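Local atomic coordinates of cell division control protein 4 (Saccharomyces cerevisiae, PDB entry 3V7D), a protein that recognises phosphorylated targets such as the CDK inhibitor Sic1 and delivers them to an SCF ubiquitin ligase for ubiquitination and proteasomal degradation. Residues S73-L78 with L85-R90; E63-P68 with L93-N98; H197-H202 with E257-F262. The protein carries 1 engineered substitution. All blocks are in the same frame, centred on the assembly; numbering follows the deposited sequence.

Interaction 1. Residues S73-L78 with L85-R90; sequences SLNLKL and LSQQDR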
loop_
_atom_site.group_PDB
_atom_site.type_symbol
_atom_site.label_atom_id
_atom_site.label_comp_id
_atom_site.label_asym_id
_atom_site.label_seq_id
_atom_site.Cartn_x
_atom_site.Cartn_y
_atom_site.Cartn_z
ATOM N N SER B 73 3.384 3.188 11.323
ATOM C CA SER B 73 4.724 2.829 10.872
ATOM C C SER B 73 5.293 3.879 9.913
ATOM O O SER B 73 6.501 4.129 9.900
ATOM C CB SER B 73 4.722 1.444 10.220
ATOM O OG SER B 73 5.791 1.317 9.296
ATOM N N LEU B 74 4.424 4.493 9.115
ATOM C CA LEU B 74 4.858 5.554 8.209
ATOM C C LEU B 74 5.306 6.772 9.002
ATOM O O LEU B 74 6.375 7.322 8.748
ATOM C CB LEU B 74 3.749 5.959 7.234
ATOM C CG LEU B 74 4.135 7.151 6.344
ATOM C CD1 LEU B 74 5.207 6.748 5.339
ATOM C CD2 LEU B 74 2.929 7.765 5.642
ATOM N N ASN B 75 4.475 7.178 9.961
ATOM C CA ASN B 75 4.757 8.329 10.818
ATOM C C ASN B 75 6.096 8.238 11.528
ATOM O O ASN B 75 6.862 9.199 11.548
ATOM C CB ASN B 75 3.651 8.508 11.857
ATOM C CG ASN B 75 2.676 9.590 11.477
ATOM O OD1 ASN B 75 3.047 10.579 10.845
ATOM N ND2 ASN B 75 1.416 9.411 11.853
ATOM N N LEU B 76 6.365 7.074 12.109
ATOM C CA LEU B 76 7.619 6.828 12.805
ATOM C C LEU B 76 8.812 6.930 11.855
ATOM O O LEU B 76 9.810 7.592 12.151
ATOM C CB LEU B 76 7.592 5.444 13.449
ATOM C CG LEU B 76 8.811 5.140 14.314
ATOM C CD1 LEU B 76 8.892 6.127 15.468
ATOM C CD2 LEU B 76 8.739 3.727 14.823
ATOM N N LYS B 77 8.700 6.261 10.713
ATOM C CA LYS B 77 9.714 6.327 9.668
ATOM C C LYS B 77 9.977 7.778 9.239
ATOM O O LYS B 77 11.126 8.179 9.025
ATOM C CB LYS B 77 9.272 5.482 8.474
ATOM C CG LYS B 77 10.289 5.380 7.355
ATOM C CD LYS B 77 9.817 4.408 6.275
ATOM C CE LYS B 77 9.587 5.098 4.926
ATOM N NZ LYS B 77 9.056 4.158 3.888
ATOM N N LEU B 78 8.905 8.563 9.133
ATOM C CA LEU B 78 9.014 9.982 8.786
ATOM C C LEU B 78 9.702 10.803 9.884
ATOM O O LEU B 78 10.449 11.743 9.600
ATOM C CB LEU B 78 7.635 10.566 8.457
ATOM C CG LEU B 78 7.052 10.141 7.106
ATOM C CD1 LEU B 78 5.691 10.780 6.861
ATOM C CD2 LEU B 78 8.021 10.487 5.981
ATOM N N LEU B 85 10.874 18.300 11.830
ATOM C CA LEU B 85 9.623 18.739 11.214
ATOM C C LEU B 85 8.411 18.297 12.024
ATOM O O LEU B 85 8.436 17.260 12.691
ATOM C CB LEU B 85 9.491 18.201 9.788
ATOM C CG LEU B 85 10.435 18.737 8.714
ATOM C CD1 LEU B 85 10.080 18.130 7.373
ATOM C CD2 LEU B 85 10.382 20.254 8.652
ATOM N N SER B 86 7.347 19.088 11.959
ATOM C CA SER B 86 6.088 18.713 12.584
ATOM C C SER B 86 5.505 17.516 11.841
ATOM O O SER B 86 5.893 17.233 10.703
ATOM C CB SER B 86 5.101 19.873 12.514
ATOM O OG SER B 86 4.639 20.052 11.181
ATOM N N GLN B 87 4.570 16.820 12.479
ATOM C CA GLN B 87 3.916 15.685 11.844
ATOM C C GLN B 87 3.225 16.104 10.555
ATOM O O GLN B 87 3.280 15.389 9.561
ATOM C CB GLN B 87 2.906 15.029 12.779
ATOM C CG GLN B 87 2.212 13.831 12.148
ATOM C CD GLN B 87 1.400 13.037 13.142
ATOM O OE1 GLN B 87 1.745 11.904 13.472
ATOM N NE2 GLN B 87 0.313 13.627 13.630
ATOM N N GLN B 88 2.585 17.271 10.579
ATOM C CA GLN B 88 1.873 17.784 9.412
ATOM C C GLN B 88 2.814 17.995 8.229
ATOM O O GLN B 88 2.524 17.570 7.112
ATOM C CB GLN B 88 1.154 19.096 9.743
ATOM C CG GLN B 88 0.049 18.979 10.790
ATOM C CD GLN B 88 0.556 19.172 12.220
ATOM O OE1 GLN B 88 1.734 18.973 12.506
ATOM N NE2 GLN B 88 -0.340 19.571 13.116
ATOM N N ASP B 89 3.942 18.648 8.482
ATOM C CA ASP B 89 4.911 18.928 7.433
ATOM C C ASP B 89 5.572 17.639 6.935
ATOM O O ASP B 89 5.864 17.508 5.747
ATOM C CB ASP B 89 5.966 19.933 7.916
ATOM C CG ASP B 89 5.385 21.325 8.161
ATOM O OD1 ASP B 89 4.334 21.662 7.572
ATOM O OD2 ASP B 89 5.987 22.089 8.945
ATOM N N ARG B 90 5.801 16.696 7.848
ATOM C CA ARG B 90 6.339 15.392 7.490
ATOM C C ARG B 90 5.421 14.719 6.479
ATOM O O ARG B 90 5.875 14.226 5.445
ATOM C CB ARG B 90 6.469 14.494 8.724
ATOM C CG ARG B 90 7.655 14.792 9.620
ATOM C CD ARG B 90 7.577 13.985 10.913
ATOM N NE ARG B 90 8.659 14.318 11.838
ATOM C CZ ARG B 90 8.607 14.117 13.152
ATOM N NH1 ARG B 90 7.519 13.590 13.700
ATOM N NH2 ARG B 90 9.637 14.448 13.921
HETATM O O HOH W 1 5.760 11.724 12.542
#

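Interaction 2. Residues E63-P68 with L93-N98; sequences ENFVSP and LSFLEN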
loop_
_atom_site.group_PDB
_atom_site.type_symbol
_atom_site.label_atom_id
_atom_site.label_comp_id
_atom_site.label_asym_id
_atom_site.label_seq_id
_atom_site.Cartn_x
_atom_site.Cartn_y
_atom_site.Cartn_z
ATOM N N GLU B 63 -4.436 8.241 -2.250
ATOM C CA GLU B 63 -3.552 7.896 -3.355
ATOM C C GLU B 63 -2.899 6.525 -3.158
ATOM O O GLU B 63 -1.984 6.154 -3.900
ATOM C CB GLU B 63 -2.473 8.969 -3.530
ATOM C CG GLU B 63 -3.007 10.333 -3.954
ATOM C CD GLU B 63 -3.543 10.343 -5.375
ATOM O OE1 GLU B 63 -3.047 9.558 -6.205
ATOM O OE2 GLU B 63 -4.457 11.140 -5.667
ATOM N N ASN B 64 -3.372 5.784 -2.157
ATOM C CA ASN B 64 -2.804 4.481 -1.805
ATOM C C ASN B 64 -1.309 4.516 -1.515
ATOM O O ASN B 64 -0.591 3.573 -1.843
ATOM C CB ASN B 64 -3.056 3.449 -2.902
ATOM C CG ASN B 64 -4.495 3.404 -3.338
ATOM O OD1 ASN B 64 -4.790 3.404 -4.534
ATOM N ND2 ASN B 64 -5.404 3.363 -2.375
ATOM N N PHE B 65 -0.834 5.601 -0.917
ATOM C CA PHE B 65 0.563 5.657 -0.506
ATOM C C PHE B 65 0.727 5.034 0.874
ATOM O O PHE B 65 1.832 4.696 1.288
ATOM C CB PHE B 65 1.079 7.097 -0.518
ATOM C CG PHE B 65 1.148 7.702 -1.893
ATOM C CD1 PHE B 65 1.539 6.940 -2.981
ATOM C CD2 PHE B 65 0.817 9.034 -2.097
ATOM C CE1 PHE B 65 1.601 7.494 -4.248
ATOM C CE2 PHE B 65 0.882 9.594 -3.359
ATOM C CZ PHE B 65 1.269 8.820 -4.438
ATOM N N VAL B 66 -0.386 4.884 1.583
ATOM C CA VAL B 66 -0.382 4.267 2.902
ATOM C C VAL B 66 -1.780 3.758 3.211
ATOM O O VAL B 66 -2.758 4.228 2.632
ATOM C CB VAL B 66 0.063 5.269 3.994
ATOM C CG1 VAL B 66 -1.092 6.187 4.391
ATOM C CG2 VAL B 66 0.602 4.537 5.211
ATOM N N SER B 67 -1.874 2.780 4.102
ATOM C CA SER B 67 -3.167 2.288 4.564
ATOM C C SER B 67 -3.386 2.810 5.973
ATOM O O SER B 67 -2.437 3.252 6.616
ATOM C CB SER B 67 -3.179 0.757 4.566
ATOM O OG SER B 67 -2.281 0.246 5.537
ATOM N N PRO B 68 -4.638 2.775 6.457
ATOM C CA PRO B 68 -4.895 3.147 7.852
ATOM C C PRO B 68 -4.030 2.356 8.835
ATOM O O PRO B 68 -3.505 2.932 9.790
ATOM C CB PRO B 68 -6.369 2.786 8.039
ATOM C CG PRO B 68 -6.958 2.948 6.679
ATOM C CD PRO B 68 -5.887 2.523 5.712
ATOM N N LEU B 93 5.403 16.575 3.062
ATOM C CA LEU B 93 6.614 16.280 2.297
ATOM C C LEU B 93 6.599 14.854 1.744
ATOM O O LEU B 93 7.014 14.611 0.610
ATOM C CB LEU B 93 7.873 16.515 3.136
ATOM C CG LEU B 93 8.197 17.966 3.530
ATOM C CD1 LEU B 93 9.691 18.121 3.790
ATOM C CD2 LEU B 93 7.721 18.983 2.491
ATOM N N SER B 94 6.121 13.916 2.552
ATOM C CA SER B 94 5.985 12.537 2.117
ATOM C C SER B 94 5.025 12.469 0.936
ATOM O O SER B 94 5.285 11.776 -0.047
ATOM C CB SER B 94 5.465 11.663 3.261
ATOM O OG SER B 94 5.299 10.317 2.847
ATOM N N PHE B 95 3.918 13.202 1.027
ATOM C CA PHE B 95 2.913 13.136 -0.020
ATOM C C PHE B 95 3.447 13.685 -1.337
ATOM O O PHE B 95 3.243 13.090 -2.397
ATOM C CB PHE B 95 1.636 13.882 0.362
ATOM C CG PHE B 95 0.600 13.843 -0.714
ATOM C CD1 PHE B 95 -0.294 12.783 -0.792
ATOM C CD2 PHE B 95 0.542 14.840 -1.675
ATOM C CE1 PHE B 95 -1.231 12.731 -1.796
ATOM C CE2 PHE B 95 -0.391 14.792 -2.681
ATOM C CZ PHE B 95 -1.281 13.736 -2.744
ATOM N N LEU B 96 4.120 14.828 -1.261
ATOM C CA LEU B 96 4.641 15.489 -2.452
ATOM C C LEU B 96 5.679 14.623 -3.153
ATOM O O LEU B 96 5.680 14.517 -4.378
ATOM C CB LEU B 96 5.226 16.859 -2.103
ATOM C CG LEU B 96 4.189 17.924 -1.728
ATOM C CD1 LEU B 96 4.863 19.214 -1.288
ATOM C CD2 LEU B 96 3.245 18.182 -2.896
ATOM N N GLU B 97 6.552 14.001 -2.372
ATOM C CA GLU B 97 7.551 13.096 -2.928
ATOM C C GLU B 97 6.880 11.892 -3.595
ATOM O O GLU B 97 7.221 11.524 -4.721
ATOM C CB GLU B 97 8.541 12.636 -1.851
ATOM C CG GLU B 97 9.528 11.590 -2.348
ATOM C CD GLU B 97 10.679 11.342 -1.385
ATOM O OE1 GLU B 97 10.491 11.501 -0.161
ATOM O OE2 GLU B 97 11.779 10.987 -1.860
ATOM N N ASN B 98 5.913 11.297 -2.908
ATOM C CA ASN B 98 5.208 10.140 -3.450
ATOM C C ASN B 98 4.384 10.447 -4.696
ATOM O O ASN B 98 4.298 9.626 -5.604
ATOM C CB ASN B 98 4.327 9.483 -2.384
ATOM C CG ASN B 98 5.125 8.636 -1.417
ATOM O OD1 ASN B 98 5.122 8.874 -0.208
ATOM N ND2 ASN B 98 5.827 7.640 -1.947
#

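Interaction 3. Residues H197-H202 with E257-F262; sequences HVFEGH and EENPYF. Unlike the reference sequence in segment 197-202: Glu200 (reference Lys).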
loop_
_atom_site.group_PDB
_atom_site.type_symbol
_atom_site.label_atom_id
_atom_site.label_comp_id
_atom_site.label_asym_id
_atom_site.label_seq_id
_atom_site.Cartn_x
_atom_site.Cartn_y
_atom_site.Cartn_z
ATOM N N HIS B 197 26.510 -18.369 10.554
ATOM C CA HIS B 197 25.977 -19.650 11.013
ATOM C C HIS B 197 25.628 -20.577 9.852
ATOM O O HIS B 197 25.063 -20.144 8.847
ATOM C CB HIS B 197 24.727 -19.440 11.878
ATOM C CG HIS B 197 24.948 -18.553 13.066
ATOM N ND1 HIS B 197 25.060 -17.182 12.962
ATOM C CD2 HIS B 197 25.069 -18.840 14.384
ATOM C CE1 HIS B 197 25.249 -16.665 14.163
ATOM N NE2 HIS B 197 25.255 -17.650 15.043
ATOM N N VAL B 198 25.965 -21.854 9.998
ATOM C CA VAL B 198 25.514 -22.877 9.063
ATOM C C VAL B 198 24.698 -23.929 9.810
ATOM O O VAL B 198 25.242 -24.683 10.618
ATOM C CB VAL B 198 26.690 -23.564 8.351
ATOM C CG1 VAL B 198 26.176 -24.621 7.384
ATOM C CG2 VAL B 198 27.548 -22.541 7.624
ATOM N N PHE B 199 23.395 -23.971 9.546
ATOM C CA PHE B 199 22.510 -24.924 10.211
ATOM C C PHE B 199 22.236 -26.141 9.332
ATOM O O PHE B 199 21.627 -26.028 8.266
ATOM C CB PHE B 199 21.178 -24.268 10.588
ATOM C CG PHE B 199 21.306 -23.142 11.576
ATOM C CD1 PHE B 199 22.430 -23.021 12.376
ATOM C CD2 PHE B 199 20.292 -22.204 11.703
ATOM C CE1 PHE B 199 22.544 -21.985 13.284
ATOM C CE2 PHE B 199 20.399 -21.165 12.608
ATOM C CZ PHE B 199 21.527 -21.056 13.401
ATOM N N GLU B 200 22.686 -27.306 9.785
ATOM C CA GLU B 200 22.399 -28.546 9.080
ATOM C C GLU B 200 21.253 -29.262 9.780
ATOM O O GLU B 200 20.949 -28.974 10.939
ATOM C CB GLU B 200 23.646 -29.434 9.005
ATOM C CG GLU B 200 24.821 -28.780 8.282
ATOM C CD GLU B 200 25.998 -29.719 8.080
ATOM O OE1 GLU B 200 25.827 -30.944 8.250
ATOM O OE2 GLU B 200 27.099 -29.229 7.749
ATOM N N GLY B 201 20.609 -30.184 9.075
ATOM C CA GLY B 201 19.481 -30.903 9.635
ATOM C C GLY B 201 18.557 -31.441 8.564
ATOM O O GLY B 201 18.114 -32.589 8.638
ATOM N N HIS B 202 18.256 -30.609 7.570
ATOM C CA HIS B 202 17.449 -31.037 6.434
ATOM C C HIS B 202 18.139 -32.177 5.695
ATOM O O HIS B 202 19.360 -32.181 5.538
ATOM C CB HIS B 202 17.187 -29.872 5.475
ATOM C CG HIS B 202 16.052 -28.987 5.890
ATOM N ND1 HIS B 202 14.756 -29.442 5.997
ATOM C CD2 HIS B 202 16.018 -27.673 6.217
ATOM C CE1 HIS B 202 13.973 -28.447 6.375
ATOM N NE2 HIS B 202 14.714 -27.363 6.515
ATOM N N GLU B 257 20.087 -31.361 17.498
ATOM C CA GLU B 257 19.912 -31.499 18.943
ATOM C C GLU B 257 20.987 -30.752 19.725
ATOM O O GLU B 257 20.768 -30.330 20.860
ATOM C CB GLU B 257 19.889 -32.973 19.344
ATOM C CG GLU B 257 18.630 -33.683 18.905
ATOM C CD GLU B 257 17.378 -32.983 19.400
ATOM O OE1 GLU B 257 17.316 -32.663 20.606
ATOM O OE2 GLU B 257 16.462 -32.745 18.584
ATOM N N GLU B 258 22.146 -30.586 19.103
ATOM C CA GLU B 258 23.255 -29.889 19.727
ATOM C C GLU B 258 23.370 -28.483 19.149
ATOM O O GLU B 258 24.418 -27.842 19.230
ATOM C CB GLU B 258 24.540 -30.690 19.530
ATOM C CG GLU B 258 24.453 -32.096 20.134
ATOM C CD GLU B 258 25.553 -33.029 19.660
ATOM O OE1 GLU B 258 26.692 -32.560 19.448
ATOM O OE2 GLU B 258 25.272 -34.236 19.502
ATOM N N ASN B 259 22.272 -28.020 18.559
ATOM C CA ASN B 259 22.162 -26.669 18.023
ATOM C C ASN B 259 21.179 -25.876 18.876
ATOM O O ASN B 259 19.973 -26.115 18.821
ATOM C CB ASN B 259 21.673 -26.730 16.574
ATOM C CG ASN B 259 21.640 -25.371 15.898
ATOM O OD1 ASN B 259 21.713 -24.326 16.545
ATOM N ND2 ASN B 259 21.517 -25.384 14.576
ATOM N N PRO B 260 21.689 -24.918 19.667
ATOM C CA PRO B 260 20.835 -24.135 20.568
ATOM C C PRO B 260 19.875 -23.218 19.809
ATOM O O PRO B 260 18.963 -22.650 20.410
ATOM C CB PRO B 260 21.840 -23.314 21.379
ATOM C CG PRO B 260 23.043 -23.222 20.509
ATOM C CD PRO B 260 23.101 -24.506 19.738
ATOM N N TYR B 261 20.079 -23.082 18.503
ATOM C CA TYR B 261 19.184 -22.282 17.677
ATOM C C TYR B 261 18.140 -23.160 16.998
ATOM O O TYR B 261 17.267 -22.661 16.292
ATOM C CB TYR B 261 19.971 -21.485 16.635
ATOM C CG TYR B 261 21.007 -20.563 17.230
ATOM C CD1 TYR B 261 20.630 -19.432 17.944
ATOM C CD2 TYR B 261 22.363 -20.818 17.077
ATOM C CE1 TYR B 261 21.577 -18.582 18.492
ATOM C CE2 TYR B 261 23.317 -19.975 17.621
ATOM C CZ TYR B 261 22.919 -18.859 18.327
ATOM O OH TYR B 261 23.865 -18.020 18.869
ATOM N N PHE B 262 18.231 -24.468 17.215
ATOM C CA PHE B 262 17.271 -25.401 16.637
ATOM C C PHE B 262 16.040 -25.533 17.532
ATOM O O PHE B 262 16.154 -25.654 18.751
ATOM C CB PHE B 262 17.932 -26.761 16.397
ATOM C CG PHE B 262 16.982 -27.828 15.936
ATOM C CD1 PHE B 262 16.405 -27.767 14.681
ATOM C CD2 PHE B 262 16.681 -28.904 16.754
ATOM C CE1 PHE B 262 15.534 -28.755 14.254
ATOM C CE2 PHE B 262 15.812 -29.893 16.332
ATOM C CZ PHE B 262 15.238 -29.819 15.080
#

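Interaction 1. Residues S73-L78 with L85-R90
Arg90 and Leu78 bring together two neighbouring helices, 71-81 and 87-106, of the helical linker between the F-box and the WD40 propeller. The arginine CB lies 4.1 Å from Leu78 CB. In return, Leu78 CD1 rests against the backbone of helix 87-106, 3.7 Å from Arg90 O. From CG the arginine chain runs extended to NE (chi2 172°), and this straight run takes it past the Leu78 carbonyl, with CD 3.9 Å from Leu78 O. NE then gives its hydrogen bond to the carbonyl of Tyr82, and NH2 adds a weak one to Pro83, both in the connection between the helices. The remaining nitrogen, NH1, donates to a water at 2.8 Å. That water passes the link across the contact by donating to Asn75 O at 2.9 Å, with a weaker bond to Asn75 OD1. Beside it, the amides of Asn75 and Gln87 come together with their planes 22° apart. Where helix 87-106 starts, Ser86 OG caps it by accepting from Asp89 N at 3.1 Å. Arg90 thus packs CB on Leu78 and runs CG and CD past its carbonyl, while two further carbonyls and a water meet the guanidinium, whose charge probably draws on their dipoles.

Interaction 2. Residues E63-P68 with L93-N98
The Phe65 ring lies against Asn98 with its face and turns its edge to Phe95, two residues one turn apart on helix 87-106. Asn98 CB sits almost on the normal through the ring centre, 3.4 Å from the centroid, a CH-pi contact. The opposite face of the same ring carries Glu63 CB, offset toward the rim, so the phenyl is held between a methylene of the helix and one from its own segment. At its end, Phe65 CZ comes 3.3 Å from Asn98 O. Toward Phe95 the geometry is offset edge-to-face, with planes at 67° and centroids 5.9 Å apart. Phe95 holds its CG anti to the backbone N (chi1 179°), which swings the ring out alongside the helix to meet the loop; there Glu63 CG reaches its edge, 3.7 Å from Phe95 CE1. Phe32 packs edge-to-face on Phe95 as well. Helix 53-62 ends in a Schellman motif, in which Phe65 N bonds to Leu60 O and Asn64, with positive phi, is the C-prime residue. Glu63 therefore serves two chemistries: its methylenes join the aromatic packing, while its carboxylate forms a salt bridge with Arg420, probably offsetting charge where the linker meets the propeller.

Interaction 3. Residues H197-H202 with E257-F262
Aromatic contacts dominate where His197 and Phe199, on strand 194-199, meet Tyr261. The His197 ring presents its edge to the tyrosine face, nearly perpendicular to it, with centroids 5.3 Å apart; His197 CD2 approaches Tyr261 CE2 to 3.9 Å. Phe199 is instead inclined to Tyr261 by only 26°, but the two rings are slid so far apart that they barely overlap. The apolar touch is made by Phe199 CZ, 3.6 Å from Tyr261 CB. Polar against aromatic is the meeting of Phe199 with Asn259, whose ND2 lies 3.4 Å from Phe199 CD1. The other branch of that amide organises its own loop: with CG anti to the backbone N (chi1 -175°), Asn259 OD1 accepts from Tyr261 N at 2.8 Å in an Asx turn, the donor lying above the carbonyl plane. A type I turn overlaps it, closed by Phe262 N to Asn259 O at 2.9 Å. Were Phe199 replaced by an alanine, a gap would probably open beside Tyr261 CB and the Asn259 amide, and the tyrosine ring would be freer to turn. Phe199 also meets Trp232, and the following Gly201-His202 pair, with His202 hydrogen-bonded to Thr222 and Asp226, fits the GH signature and hydrogen-bond network of WD40 repeats; the contact thus joins strand 194-199 of one propeller blade to the loop leading into strand 262-266, the outermost strand of the next.

How the interactions relate
From the N terminus, the chain leaves helix 53-62 and opens interaction 2 at residues 63-68, then opens interaction 1 on helix 71-81. Interaction 1 closes first, at 85-90, and interaction 2 follows at 93-98, so the shorter loop is nested within the longer. Both end on helix 87-106 and touch through Leu78 with Ser94, Leu85 with Leu93 and Leu74 with Val66, forming one continuous patch of packing. That helix leads on to the propeller. There interaction 3 comes in series, its centre about 42 Å from that of interaction 1 and about 43 Å from that of interaction 2; it closes a loop holding strands 206-213, 218-224, 229-233 and 251-253, and ties neighbouring blades together.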